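Local coordinates for protein probable oxidoreductase (Pseudomonas aeruginosa, PDB 4B7C) that probably acts as an NADP-dependent oxidoreductase of the medium-chain dehydrogenase/reductase family, using a Rossmann-fold domain to hold the cofactor, at residues L127-G131 / M294-L298; T133-A137 / G160-S164. One frame throughout, in Å; residues are numbered along the deposited sequence.

From the N terminus, the chain first builds most of the GroES-like domain and then, after strand 114-116, reaches the loop 127-131 and directly the helix 132-145. Contact 2 closes the shorter loop: residues 133-137 meet residues 160-164 after strand 152-155, the first strand of the Rossmann unit. Contact 1 closes a much longer one, joining 127-131 to helix 287-299 after all six strands of the parallel sheet, so contact 2 lies wholly within its span. Their centres are about 10 Å apart. Ser128 of contact 1 probably hydrogen-bonds Gly134 of contact 2 through their backbones, and Met294 packs on Met135, so helix 132-145 links both contacts.

Contact 1 of 2, residues L127-G131 / M294-L298; sequences LSALG and MATWL
Ala129 and Leu130 meet one side of the helix that carries Met294, Ala295 and Leu298. Ahead of them, Ser128 starts the type I turn that places them there: Gly131 N bonds Ser128 O at 2.9 Å. The Ser128 hydroxyl bonds Ser305 and Glu307, which tie the turn to the chain after helix 287-299, and also the carbonyl of Arg125 just ahead of it.

Ala129 points its methyl at the helix, but the approach is loose, with CB 4.4 Å from Leu298 CD1. Its carbonyl comes closer, Ala129 O standing 3.4 Å from Met294 CG. Met294 bends round that oxygen: CG is anti to the backbone N (chi1 -179°), and the two following bonds fold the chain back, so that CE is still only 4.1 Å from Ala129 O.

Leu130 bears the largest share of the loop's buried surface. Its CB does not point straight at the helix, yet the branched end closes in, because CG lies anti to the carbonyl carbon (chi1 -68°). The CD2 methyl rests 3.7 Å from Met294 CG and also near Ala295 N. Leu130 and Leu298 reach toward each other tip to tip, Leu130 CG lying 3.8 Å from Leu298 CD1. Met294 and Leu298 are one turn apart, as the bond from Leu298 N to Met294 O confirms, and Leu130 therefore spans a full helical turn.

Gly131 ends the turn as N-cap of helix 132-145. The loop entering that helix is thus packed on helix 287-299, which follows the last strand (274-277) of the parallel sheet. Methyl and methylene groups touch each other and one carbonyl oxygen, implying a largely apolar seam, while polar ties fixing the turn run within the loop and to Arg125, Gly134, Ser305 and Glu307.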
loop_
_atom_site.group_PDB
_atom_site.type_symbol
_atom_site.label_atom_id
_atom_site.label_comp_id
_atom_site.label_asym_id
_atom_site.label_seq_id
_atom_site.Cartn_x
_atom_site.Cartn_y
_atom_site.Cartn_z
ATOM N N LEU B 127 0.925 10.330 -28.484
ATOM C CA LEU B 127 1.028 8.980 -27.916
ATOM C C LEU B 127 2.065 8.916 -26.812
ATOM O O LEU B 127 2.262 7.861 -26.219
ATOM C CB LEU B 127 1.399 7.970 -28.994
ATOM C CG LEU B 127 0.371 7.772 -30.078
ATOM C CD1 LEU B 127 0.934 6.766 -31.078
ATOM C CD2 LEU B 127 -0.934 7.303 -29.464
ATOM N N SER B 128 2.756 10.025 -26.567
ATOM C CA SER B 128 3.822 10.057 -25.578
ATOM C C SER B 128 3.516 11.091 -24.508
ATOM O O SER B 128 2.588 10.903 -23.724
ATOM C CB SER B 128 5.204 10.277 -26.222
ATOM O OG SER B 128 5.265 11.500 -26.914
ATOM N N ALA B 129 4.270 12.187 -24.482
ATOM C CA ALA B 129 4.104 13.208 -23.443
ATOM C C ALA B 129 2.698 13.818 -23.439
ATOM O O ALA B 129 2.157 14.165 -22.371
ATOM C CB ALA B 129 5.159 14.290 -23.597
ATOM N N LEU B 130 2.095 13.921 -24.625
ATOM C CA LEU B 130 0.722 14.447 -24.758
ATOM C C LEU B 130 -0.283 13.316 -24.981
ATOM O O LEU B 130 -1.405 13.525 -25.459
ATOM C CB LEU B 130 0.631 15.467 -25.909
ATOM C CG LEU B 130 1.387 16.777 -25.645
ATOM C CD1 LEU B 130 1.448 17.659 -26.913
ATOM C CD2 LEU B 130 0.833 17.557 -24.463
ATOM N N GLY B 131 0.142 12.099 -24.650
ATOM C CA GLY B 131 -0.698 10.914 -24.699
ATOM C C GLY B 131 -0.806 10.224 -23.339
ATOM O O GLY B 131 -0.587 10.829 -22.293
ATOM N N MET B 294 0.915 20.368 -19.739
ATOM C CA MET B 294 2.016 19.618 -20.361
ATOM C C MET B 294 2.508 20.313 -21.636
ATOM O O MET B 294 3.704 20.441 -21.856
ATOM C CB MET B 294 1.586 18.186 -20.690
ATOM C CG MET B 294 2.676 17.323 -21.320
ATOM S SD MET B 294 4.033 16.949 -20.163
ATOM C CE MET B 294 3.072 16.081 -18.920
ATOM N N ALA B 295 1.570 20.757 -22.463
ATOM C CA ALA B 295 1.889 21.466 -23.714
ATOM C C ALA B 295 2.731 22.728 -23.474
ATOM O O ALA B 295 3.656 23.008 -24.228
ATOM C CB ALA B 295 0.613 21.822 -24.481
ATOM N N THR B 296 2.416 23.482 -22.429
ATOM C CA THR B 296 3.179 24.697 -22.112
ATOM C C THR B 296 4.592 24.350 -21.608
ATOM O O THR B 296 5.561 25.026 -21.945
ATOM C CB THR B 296 2.457 25.600 -21.094
ATOM O OG1 THR B 296 2.433 24.968 -19.813
ATOM C CG2 THR B 296 1.035 25.871 -21.544
ATOM N N TRP B 297 4.709 23.298 -20.808
ATOM C CA TRP B 297 6.027 22.848 -20.337
ATOM C C TRP B 297 6.894 22.467 -21.503
ATOM O O TRP B 297 8.072 22.823 -21.561
ATOM C CB TRP B 297 5.915 21.664 -19.377
ATOM C CG TRP B 297 5.464 22.025 -17.972
ATOM C CD1 TRP B 297 5.622 23.236 -17.301
ATOM C CD2 TRP B 297 4.798 21.151 -17.008
ATOM N NE1 TRP B 297 5.096 23.181 -16.036
ATOM C CE2 TRP B 297 4.593 21.958 -15.793
ATOM C CE3 TRP B 297 4.354 19.834 -17.034
ATOM C CZ2 TRP B 297 3.969 21.450 -14.671
ATOM C CZ3 TRP B 297 3.730 19.337 -15.890
ATOM C CH2 TRP B 297 3.544 20.123 -14.738
ATOM N N LEU B 298 6.306 21.750 -22.453
ATOM C CA LEU B 298 7.011 21.375 -23.678
ATOM C C LEU B 298 7.429 22.608 -24.490
ATOM O O LEU B 298 8.580 22.723 -24.902
ATOM C CB LEU B 298 6.150 20.455 -24.543
ATOM C CG LEU B 298 5.930 19.042 -24.016
ATOM C CD1 LEU B 298 4.690 18.479 -24.689
ATOM C CD2 LEU B 298 7.144 18.167 -24.289
#

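Contact 2 of 2, residues T133-A137 / G160-S164; sequences TGMTA and GAVGS
Val162 sits against the first turn of helix 132-145, touching Thr133, Thr136 and Ala137. Its CB lies 4.2 Å from Thr133 O. From there the two methyls part. CG1, anti to the backbone N (chi1 176°), runs on to Thr136 CG2 at 3.9 Å and also lies near the amide and methyl of Ala137. CG2 takes the other branch and ends 3.9 Å from Thr133 CB, beside the carbonyl of the same residue. One valine thus covers a full turn, from Thr133 to Ala137.

Two further contacts flank it. Ala161 CB is 3.8 Å from Thr133 CB, and Ala137 CB packs tightly on the backbone, 3.4 Å from Val162 O. A water also joins the helices: it donates a hydrogen bond to Ala161 O at 2.7 Å and bonds Thr133 OG1, which also makes a weak hydrogen bond with Ser128 O. Thr136 OG1 turns back to the carbonyl of Met132.

Within 160-164, Gly160 O is gripped twice, by Ser164 N and by Ser164 OG (2.7 Å), from opposite faces of its plane, consistent with a well-fixed backbone where the chain enters the helix. Strand 152-155, a loop rich in glycine and alanine, and this helix open the beta-alpha-beta unit of a Rossmann fold, where related dehydrogenases bind the cofactor pyrophosphate.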
loop_
_atom_site.group_PDB
_atom_site.type_symbol
_atom_site.label_atom_id
_atom_site.label_comp_id
_atom_site.label_asym_id
_atom_site.label_seq_id
_atom_site.Cartn_x
_atom_site.Cartn_y
_atom_site.Cartn_z
ATOM N N THR B 133 0.992 7.854 -21.825
ATOM C CA THR B 133 2.199 7.707 -20.998
ATOM C C THR B 133 2.476 8.991 -20.235
ATOM O O THR B 133 2.745 8.977 -19.032
ATOM C CB THR B 133 3.438 7.294 -21.816
ATOM O OG1 THR B 133 3.656 8.234 -22.855
ATOM C CG2 THR B 133 3.251 5.900 -22.412
ATOM N N GLY B 134 2.384 10.112 -20.939
ATOM C CA GLY B 134 2.603 11.433 -20.342
ATOM C C GLY B 134 1.557 11.788 -19.294
ATOM O O GLY B 134 1.881 12.309 -18.226
ATOM N N MET B 135 0.298 11.493 -19.596
ATOM C CA MET B 135 -0.792 11.739 -18.637
ATOM C C MET B 135 -0.739 10.767 -17.443
ATOM O O MET B 135 -1.135 11.114 -16.342
ATOM C CB MET B 135 -2.154 11.674 -19.315
ATOM C CG MET B 135 -2.457 12.848 -20.248
ATOM S SD MET B 135 -2.298 14.476 -19.499
ATOM C CE MET B 135 -0.540 14.856 -19.594
ATOM N N THR B 136 -0.241 9.557 -17.666
ATOM C CA THR B 136 0.006 8.627 -16.552
ATOM C C THR B 136 1.005 9.269 -15.580
ATOM O O THR B 136 0.765 9.342 -14.384
ATOM C CB THR B 136 0.542 7.268 -17.029
ATOM O OG1 THR B 136 -0.459 6.623 -17.803
ATOM C CG2 THR B 136 0.935 6.338 -15.824
ATOM N N ALA B 137 2.122 9.752 -16.123
ATOM C CA ALA B 137 3.157 10.414 -15.323
ATOM C C ALA B 137 2.569 11.590 -14.575
ATOM O O ALA B 137 2.781 11.756 -13.376
ATOM C CB ALA B 137 4.326 10.879 -16.210
ATOM N N GLY B 160 12.081 4.972 -19.449
ATOM C CA GLY B 160 10.857 4.693 -20.189
ATOM C C GLY B 160 10.006 5.931 -20.397
ATOM O O GLY B 160 10.276 6.999 -19.849
ATOM N N ALA B 161 8.971 5.779 -21.210
ATOM C CA ALA B 161 8.086 6.890 -21.589
ATOM C C ALA B 161 7.366 7.538 -20.410
ATOM O O ALA B 161 7.220 8.756 -20.334
ATOM C CB ALA B 161 7.055 6.363 -22.573
ATOM N N VAL B 162 6.890 6.714 -19.487
ATOM C CA VAL B 162 6.194 7.233 -18.301
ATOM C C VAL B 162 7.189 7.854 -17.331
ATOM O O VAL B 162 7.054 9.006 -16.911
ATOM C CB VAL B 162 5.406 6.111 -17.576
ATOM C CG1 VAL B 162 4.779 6.642 -16.291
ATOM C CG2 VAL B 162 4.357 5.504 -18.495
ATOM N N GLY B 163 8.203 7.077 -16.979
ATOM C CA GLY B 163 9.181 7.500 -15.975
ATOM C C GLY B 163 9.974 8.740 -16.338
ATOM O O GLY B 163 10.243 9.588 -15.482
ATOM N N SER B 164 10.382 8.833 -17.600
ATOM C CA SER B 164 11.194 9.974 -18.058
ATOM C C SER B 164 10.418 11.271 -17.951
ATOM O O SER B 164 10.974 12.315 -17.609
ATOM C CB SER B 164 11.691 9.773 -19.496
ATOM O OG SER B 164 10.616 9.623 -20.395
HETATM O O HOH W 1 5.629 10.009 -22.139
#